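Long-range contacts in putative lipoprotein (Campylobacter jejuni subsp. jejuni, PDB 2G5G), which binds a cofacial pair of hemes in its dimeric form and probably serves in bacterial heme transport: residues I103-L108 and V127-Y132; Q197-D201 and S221-S225; I243-S249 and S258-Y264. All blocks are in the same frame, centred on the assembly; numbering follows the deposited sequence.

Interaction 1: I103-L108 and V127-Y132; sequences IKANEL and VNVVFY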
# COMPACT_ATOMS: atom_id res chain seq x y z
N ILE A 103 20.83 25.55 -12.88
CA ILE A 103 20.52 24.75 -11.70
C ILE A 103 21.82 24.43 -10.97
O ILE A 103 22.78 23.93 -11.56
CB ILE A 103 19.76 23.46 -12.10
CG1 ILE A 103 18.46 23.83 -12.82
CG2 ILE A 103 19.47 22.62 -10.89
CD1 ILE A 103 18.08 22.89 -13.93
N LYS A 104 21.89 24.78 -9.69
CA LYS A 104 23.10 24.56 -8.92
C LYS A 104 22.97 23.25 -8.15
O LYS A 104 21.86 22.76 -7.93
CB LYS A 104 23.35 25.74 -7.97
CG LYS A 104 24.82 26.10 -7.77
CD LYS A 104 24.99 27.61 -7.55
CE LYS A 104 24.12 28.11 -6.39
NZ LYS A 104 24.17 29.60 -6.32
N ALA A 105 24.11 22.68 -7.73
CA ALA A 105 24.15 21.36 -7.08
C ALA A 105 23.09 21.15 -6.00
O ALA A 105 22.63 20.04 -5.81
CB ALA A 105 25.55 21.07 -6.54
N ASN A 106 22.70 22.22 -5.32
CA ASN A 106 21.68 22.15 -4.26
C ASN A 106 20.25 22.45 -4.74
O ASN A 106 19.28 22.29 -3.98
CB ASN A 106 22.06 23.08 -3.10
CG ASN A 106 22.17 24.53 -3.53
OD1 ASN A 106 21.26 25.32 -3.29
ND2 ASN A 106 23.28 24.88 -4.18
N GLU A 107 20.14 22.89 -5.99
CA GLU A 107 18.84 23.14 -6.62
C GLU A 107 18.40 21.93 -7.45
O GLU A 107 17.28 21.90 -7.96
CB GLU A 107 18.90 24.36 -7.55
CG GLU A 107 19.31 25.68 -6.91
CD GLU A 107 19.76 26.69 -7.96
OE1 GLU A 107 19.00 26.90 -8.93
OE2 GLU A 107 20.86 27.26 -7.81
N LEU A 108 19.31 20.96 -7.59
CA LEU A 108 19.12 19.83 -8.52
C LEU A 108 17.89 19.01 -8.21
O LEU A 108 17.09 18.74 -9.10
CB LEU A 108 20.38 18.95 -8.59
CG LEU A 108 20.38 17.81 -9.62
CD1 LEU A 108 20.03 18.35 -10.99
CD2 LEU A 108 21.71 17.06 -9.66
N VAL A 127 23.51 10.89 -10.09
CA VAL A 127 22.62 11.82 -10.77
C VAL A 127 23.31 13.17 -11.05
O VAL A 127 23.02 13.80 -12.06
CB VAL A 127 21.29 12.01 -10.02
CG1 VAL A 127 20.45 13.07 -10.72
CG2 VAL A 127 20.51 10.72 -9.94
N ASN A 128 24.23 13.59 -10.18
CA ASN A 128 24.97 14.83 -10.39
C ASN A 128 25.87 14.75 -11.58
O ASN A 128 25.84 15.64 -12.42
CB ASN A 128 25.77 15.29 -9.15
CG ASN A 128 24.98 16.25 -8.29
OD1 ASN A 128 24.01 15.87 -7.63
ND2 ASN A 128 25.40 17.52 -8.29
N VAL A 129 26.66 13.67 -11.65
CA VAL A 129 27.56 13.42 -12.76
C VAL A 129 26.77 13.30 -14.07
O VAL A 129 27.21 13.81 -15.11
CB VAL A 129 28.43 12.15 -12.54
CG1 VAL A 129 29.32 11.91 -13.73
CG2 VAL A 129 29.30 12.30 -11.30
N VAL A 130 25.62 12.64 -14.00
CA VAL A 130 24.77 12.49 -15.20
C VAL A 130 24.22 13.85 -15.65
O VAL A 130 24.44 14.26 -16.82
CB VAL A 130 23.63 11.48 -14.98
CG1 VAL A 130 22.64 11.51 -16.15
CG2 VAL A 130 24.22 10.06 -14.85
N PHE A 131 23.55 14.51 -14.72
CA PHE A 131 22.86 15.76 -15.00
C PHE A 131 23.74 16.81 -15.67
O PHE A 131 23.26 17.44 -16.61
CB PHE A 131 22.17 16.33 -13.77
CG PHE A 131 21.31 17.51 -14.08
CD1 PHE A 131 20.04 17.34 -14.64
CD2 PHE A 131 21.79 18.81 -13.87
CE1 PHE A 131 19.24 18.43 -14.95
CE2 PHE A 131 21.01 19.91 -14.18
CZ PHE A 131 19.72 19.73 -14.72
N TYR A 132 25.00 16.94 -15.23
CA TYR A 132 25.93 17.98 -15.74
C TYR A 132 26.79 17.61 -16.93
O TYR A 132 27.59 18.44 -17.40
CB TYR A 132 26.79 18.55 -14.60
CG TYR A 132 25.94 19.25 -13.57
CD1 TYR A 132 25.70 18.67 -12.32
CD2 TYR A 132 25.29 20.46 -13.87
CE1 TYR A 132 24.88 19.28 -11.38
CE2 TYR A 132 24.46 21.09 -12.93
CZ TYR A 132 24.27 20.50 -11.68
OH TYR A 132 23.46 21.10 -10.73

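Interaction 2: Q197-D201 and S221-S225; sequences QQFKD and SYHTS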
# COMPACT_ATOMS: atom_id res chain seq x y z
N GLN A 197 4.56 -4.60 -10.90
CA GLN A 197 5.93 -4.83 -11.43
C GLN A 197 5.91 -4.98 -12.94
O GLN A 197 6.73 -4.37 -13.65
CB GLN A 197 6.57 -6.06 -10.77
CG GLN A 197 8.04 -6.22 -11.07
CD GLN A 197 8.96 -5.55 -10.09
OE1 GLN A 197 10.18 -5.78 -10.09
NE2 GLN A 197 8.41 -4.69 -9.25
N GLN A 198 4.98 -5.78 -13.43
CA GLN A 198 4.82 -6.05 -14.86
C GLN A 198 4.56 -4.77 -15.65
O GLN A 198 5.16 -4.54 -16.72
CB GLN A 198 3.67 -7.05 -15.08
CG GLN A 198 4.00 -8.51 -14.68
CD GLN A 198 4.34 -9.37 -15.87
OE1 GLN A 198 5.52 -9.53 -16.24
NE2 GLN A 198 3.32 -9.90 -16.51
N PHE A 199 3.65 -3.94 -15.12
CA PHE A 199 3.37 -2.62 -15.69
C PHE A 199 4.57 -1.66 -15.67
O PHE A 199 4.77 -0.94 -16.65
CB PHE A 199 2.16 -1.96 -15.00
CG PHE A 199 0.83 -2.30 -15.64
CD1 PHE A 199 0.05 -3.34 -15.14
CD2 PHE A 199 0.34 -1.55 -16.69
CE1 PHE A 199 -1.19 -3.65 -15.72
CE2 PHE A 199 -0.90 -1.84 -17.27
CZ PHE A 199 -1.66 -2.90 -16.77
N LYS A 200 5.33 -1.63 -14.56
CA LYS A 200 6.54 -0.80 -14.43
C LYS A 200 7.53 -1.22 -15.51
O LYS A 200 8.09 -0.38 -16.21
CB LYS A 200 7.22 -0.97 -13.07
CG LYS A 200 6.49 -0.29 -11.88
CD LYS A 200 7.12 -0.65 -10.55
CE LYS A 200 6.64 0.31 -9.44
NZ LYS A 200 7.16 -0.16 -8.13
N ASP A 201 7.70 -2.53 -15.66
CA ASP A 201 8.62 -3.11 -16.66
C ASP A 201 8.24 -2.76 -18.09
O ASP A 201 9.10 -2.41 -18.91
CB ASP A 201 8.70 -4.62 -16.42
CG ASP A 201 9.54 -4.96 -15.21
OD1 ASP A 201 10.34 -4.10 -14.77
OD2 ASP A 201 9.39 -6.08 -14.66
N SER A 221 17.80 -4.50 -9.82
CA SER A 221 18.12 -5.77 -10.44
C SER A 221 16.92 -6.59 -10.91
O SER A 221 17.02 -7.26 -11.95
CB SER A 221 19.04 -6.58 -9.53
OG SER A 221 20.31 -5.95 -9.55
N TYR A 222 15.80 -6.60 -10.17
CA TYR A 222 14.65 -7.42 -10.62
C TYR A 222 14.07 -6.89 -11.93
O TYR A 222 13.55 -7.68 -12.75
CB TYR A 222 13.55 -7.59 -9.57
CG TYR A 222 14.05 -8.20 -8.27
CD1 TYR A 222 15.02 -9.20 -8.27
CD2 TYR A 222 13.55 -7.77 -7.05
CE1 TYR A 222 15.48 -9.77 -7.06
CE2 TYR A 222 14.00 -8.32 -5.85
CZ TYR A 222 14.95 -9.33 -5.87
OH TYR A 222 15.41 -9.86 -4.68
N HIS A 223 14.21 -5.58 -12.13
CA HIS A 223 13.77 -4.91 -13.35
C HIS A 223 14.69 -5.15 -14.56
O HIS A 223 14.24 -5.26 -15.68
CB HIS A 223 13.66 -3.39 -13.07
CG HIS A 223 12.54 -3.06 -12.14
ND1 HIS A 223 11.22 -3.22 -12.48
CD2 HIS A 223 12.55 -2.57 -10.87
CE1 HIS A 223 10.46 -2.86 -11.47
NE2 HIS A 223 11.24 -2.46 -10.48
N THR A 224 15.98 -5.22 -14.31
CA THR A 224 16.92 -5.37 -15.42
C THR A 224 17.10 -6.83 -15.84
O THR A 224 17.65 -7.12 -16.91
CB THR A 224 18.25 -4.71 -15.12
OG1 THR A 224 18.90 -5.38 -14.04
CG2 THR A 224 18.04 -3.18 -14.80
N SER A 225 16.64 -7.75 -14.98
CA SER A 225 16.80 -9.17 -15.21
C SER A 225 16.25 -9.60 -16.58
O SER A 225 15.08 -9.39 -16.90
CB SER A 225 16.09 -9.98 -14.11
OG SER A 225 15.99 -11.34 -14.53
O HOH W 1 9.68 -2.07 -8.35

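Interaction 3: I243-S249 and S258-Y264; sequences IVVVNLS and SDYVLIY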
# COMPACT_ATOMS: atom_id res chain seq x y z
N ILE A 243 20.43 -4.77 -27.26
CA ILE A 243 20.19 -4.64 -25.83
C ILE A 243 21.31 -5.35 -25.05
O ILE A 243 21.63 -6.52 -25.33
CB ILE A 243 18.85 -5.32 -25.41
CG1 ILE A 243 17.66 -4.98 -26.38
CG2 ILE A 243 18.52 -4.98 -23.95
CD1 ILE A 243 17.41 -3.40 -26.57
N VAL A 244 21.86 -4.69 -24.03
CA VAL A 244 22.87 -5.32 -23.16
C VAL A 244 22.54 -5.02 -21.70
O VAL A 244 22.12 -3.90 -21.34
CB VAL A 244 24.34 -4.90 -23.51
CG1 VAL A 244 24.56 -3.39 -23.26
CG2 VAL A 244 25.33 -5.73 -22.70
N VAL A 245 22.73 -6.03 -20.86
CA VAL A 245 22.34 -5.96 -19.46
C VAL A 245 23.56 -6.19 -18.59
O VAL A 245 24.27 -7.19 -18.75
CB VAL A 245 21.24 -7.00 -19.08
CG1 VAL A 245 20.86 -6.84 -17.59
CG2 VAL A 245 20.01 -6.91 -20.02
N VAL A 246 23.81 -5.22 -17.72
CA VAL A 246 24.93 -5.29 -16.78
C VAL A 246 24.38 -5.28 -15.38
O VAL A 246 23.69 -4.32 -14.98
CB VAL A 246 25.90 -4.11 -16.92
CG1 VAL A 246 27.07 -4.24 -15.87
CG2 VAL A 246 26.49 -4.05 -18.33
N ASN A 247 24.66 -6.32 -14.61
CA ASN A 247 24.09 -6.36 -13.26
C ASN A 247 25.21 -6.16 -12.26
O ASN A 247 26.30 -6.72 -12.43
CB ASN A 247 23.35 -7.67 -12.95
CG ASN A 247 22.52 -7.56 -11.64
OD1 ASN A 247 22.45 -8.49 -10.82
ND2 ASN A 247 21.93 -6.41 -11.43
N LEU A 248 24.94 -5.34 -11.26
CA LEU A 248 25.87 -5.12 -10.14
C LEU A 248 25.49 -6.15 -9.06
O LEU A 248 24.40 -6.07 -8.49
CB LEU A 248 25.74 -3.67 -9.64
CG LEU A 248 25.91 -2.61 -10.75
CD1 LEU A 248 25.64 -1.19 -10.20
CD2 LEU A 248 27.28 -2.73 -11.45
N SER A 249 26.34 -7.14 -8.83
CA SER A 249 25.89 -8.28 -8.00
C SER A 249 25.73 -7.94 -6.53
O SER A 249 26.37 -7.03 -6.00
CB SER A 249 26.78 -9.52 -8.16
OG SER A 249 28.11 -9.27 -7.75
N SER A 258 21.69 -11.45 -16.75
CA SER A 258 22.39 -10.30 -17.33
C SER A 258 23.42 -10.79 -18.37
O SER A 258 23.57 -11.99 -18.54
CB SER A 258 23.03 -9.50 -16.20
OG SER A 258 24.15 -10.18 -15.65
N ASP A 259 24.08 -9.88 -19.07
CA ASP A 259 25.15 -10.21 -20.03
C ASP A 259 26.54 -10.02 -19.42
O ASP A 259 27.53 -10.66 -19.85
CB ASP A 259 25.00 -9.35 -21.29
CG ASP A 259 23.65 -9.57 -21.95
OD1 ASP A 259 23.38 -10.74 -22.35
OD2 ASP A 259 22.83 -8.61 -22.02
N TYR A 260 26.62 -9.14 -18.44
CA TYR A 260 27.86 -8.91 -17.67
C TYR A 260 27.47 -8.82 -16.22
O TYR A 260 26.35 -8.37 -15.89
CB TYR A 260 28.58 -7.61 -18.13
CG TYR A 260 29.03 -7.69 -19.56
CD1 TYR A 260 28.21 -7.19 -20.60
CD2 TYR A 260 30.24 -8.29 -19.91
CE1 TYR A 260 28.61 -7.27 -21.92
CE2 TYR A 260 30.65 -8.38 -21.25
CZ TYR A 260 29.81 -7.88 -22.24
OH TYR A 260 30.12 -7.98 -23.58
N VAL A 261 28.39 -9.22 -15.32
CA VAL A 261 28.09 -9.05 -13.92
C VAL A 261 29.34 -8.54 -13.24
O VAL A 261 30.46 -8.98 -13.54
CB VAL A 261 27.43 -10.35 -13.28
CG1 VAL A 261 28.34 -11.55 -13.44
CG2 VAL A 261 27.01 -10.11 -11.83
N LEU A 262 29.16 -7.54 -12.38
CA LEU A 262 30.26 -7.05 -11.57
C LEU A 262 30.20 -7.76 -10.26
O LEU A 262 29.15 -7.84 -9.64
CB LEU A 262 30.16 -5.53 -11.36
CG LEU A 262 30.89 -4.76 -12.44
CD1 LEU A 262 30.00 -4.77 -13.70
CD2 LEU A 262 31.16 -3.29 -11.98
N ILE A 263 31.34 -8.31 -9.85
CA ILE A 263 31.41 -9.16 -8.67
C ILE A 263 32.39 -8.49 -7.72
O ILE A 263 33.50 -8.15 -8.12
CB ILE A 263 31.89 -10.60 -9.01
CG1 ILE A 263 30.85 -11.30 -9.91
CG2 ILE A 263 32.11 -11.42 -7.72
CD1 ILE A 263 31.36 -12.57 -10.56
N TYR A 264 31.94 -8.27 -6.49
CA TYR A 264 32.68 -7.47 -5.51
C TYR A 264 33.39 -8.35 -4.46
O TYR A 264 32.86 -9.38 -4.06
CB TYR A 264 31.74 -6.48 -4.81
CG TYR A 264 31.07 -5.52 -5.76
CD1 TYR A 264 29.77 -5.75 -6.22
CD2 TYR A 264 31.75 -4.39 -6.23
CE1 TYR A 264 29.15 -4.89 -7.11
CE2 TYR A 264 31.13 -3.50 -7.13
CZ TYR A 264 29.83 -3.76 -7.56
OH TYR A 264 29.22 -2.90 -8.45
O HOH W 2 20.69 -8.62 -23.65
O HOH W 3 29.42 -9.48 -5.41

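Interaction 1: I103-L108 and V127-Y132
Ala105 and Asn128 mark the nearest backbone approach of the two segments, their CA atoms 7.4 Å apart. Residues 103-107 form a loop, with 105-107 helical in phi and psi, and Leu108 opens helix 108-111, while 127-131 belongs to helix 124-131. No backbone-to-backbone hydrogen bond joins the two, and side chains do the bridging. Leu108 carries the apolar half. With its CG anti to the backbone N (chi1 -175°), it slides past Phe131 in the opposite direction and sets CD1 over one face of that ring. The methyl lies 3.5 Å from the ring centroid and 15° off the normal, which qualifies as a CH-pi contact. The other branch, CD2, packs against the carboxamide of Asn128, 3.6 Å from Asn128 CG, with Val127 CG1 and the Tyr132 ring farther off. Ile103 reaches the same phenyl group differently: its CD1 meets CZ of Phe131 at 3.6 Å, at the ring's edge, near its plane. The polar half is a single bond. Tyr132 OH donates to Ile103 O over 3.0 Å, coming from above the carbonyl plane, 57° out of it, rather than along a lone pair. The Tyr132 ring also lies against its neighbour, with Phe131 CD2 3.6 Å above its plane. This is plain packing of a loop on helix 124-131 at the periphery of the ChaN-family domain, its centre about 19 Å from that of the chain. Behind this layer, Ile103 and Phe131 both touch Ala96 of helix 90-98, and Val127 and Phe131 rest on Ile137 of strand 137-141, outermost of the sheet within this chain.

Interaction 2: Q197-D201 and S221-S225
A buried histidine-carboxylate hydrogen bond joins helix 187-210 to the short helix 221-224, which follows directly on strand 214-220, beside the heme site. His223 ND1 donates to Asp201 OD1 over 2.6 Å with an N-H...O angle of 179°. The acceptor lies in the imidazole plane and is met on its syn side, somewhat out of the carboxylate plane; the two flat groups stand 81° apart. Gln197 treats the same ring differently. Its CG is anti to the backbone N and the chain bends at chi2, which lays the amide over one face of the imidazole, the planes 23° apart and OE1 3.2 Å from His223 CE1. Lys200 adds an apolar flank, its CB 4.1 Å from His223 CE1. At the far side of the ring a water lies in its plane, 2.7 Å from His223 NE2. The same water accepts from Lys200 NZ at 3.2 Å and, weakly, from Gln197 NE2. Lys200 NZ also bonds to oxygen O2A of the bound heme, and its chain runs extended beyond CG toward that partner. The straight bond is consistent with a proton on ND1 and, with the amide over the face, fixes the ring's rotation. A carboxylate on one side would be expected to polarise the imidazole, and the His223-Asp201 pair is linked through the water and Lys200 to the heme.

Interaction 3: I243-S249 and S258-Y264
Asp259 grips Val245 at the start of a parallel pair of strands, 243-248 and 260-264, whose axes come within 4.7 Å at 15°. They are adjacent in the mixed sheet, 243-248 also pairing with parallel strand 44-49 and 260-264 with antiparallel strand 19-23. From CB, 3.4 Å from Val245 O, the side chain turns through CG, set anti to the carbonyl carbon (chi1 -59°). CG lies 3.8 Å from Val245 N, and OD2 ends on that amide. The bond is 2.8 Å long and uses the anti lone pair of OD2. The same oxygen accepts from a water that also donates to Ile243 O, while OD1 is taken by Lys226 in a salt bridge and by His25. Val245 O answers with two bonds, one from Asp259 N at 2.7 Å and one from Tyr260 N, the latter running nearly along the C=O axis. Farther on, the ladder is regular, as Asn247 N donates to Tyr260 O and Leu262 N to Asn247 O. Tyr260 O also receives Ser258 OG, which comes from the opposite face of the carbonyl plane to Asn247 N. On the face carrying Val246, Leu248, Tyr260 and Leu262, Val246 CG1 touches Leu262 CD1 at 3.7 Å and the two leucines lie side by side. At the other end Ser249 OG donates to Leu262 O over 2.6 Å, on a lone pair and in the carbonyl plane, beside the bond from Ser249 N. Both ends of the ladder are therefore reinforced by polar side chains: a carboxylate takes up the Val245 amide and a hydroxyl doubles the grip on Leu262 O. The second partners of Asp259 probably stabilise its negative charge.

From the N terminus, interaction 1 comes first, closing an 18-residue link between the loop after helix 90-98 and helix 124-131. Interaction 2 follows, bringing helix 187-210 back to the helix that succeeds strand 214-220. Interaction 3 comes last, closing an 8-residue connection between two neighbouring parallel strands of the mixed sheet. The three run in series, with none nested or crossed. Interaction 1 stands apart, its centre about 27 Å from that of interaction 2 and about 26 Å from that of interaction 3. Interactions 2 and 3 touch: Ser221 OG and Asn247 ND2 lie 2.5 Å apart, a probable hydrogen bond joining the start of helix 221-224 to strand 243-248 of the sheet.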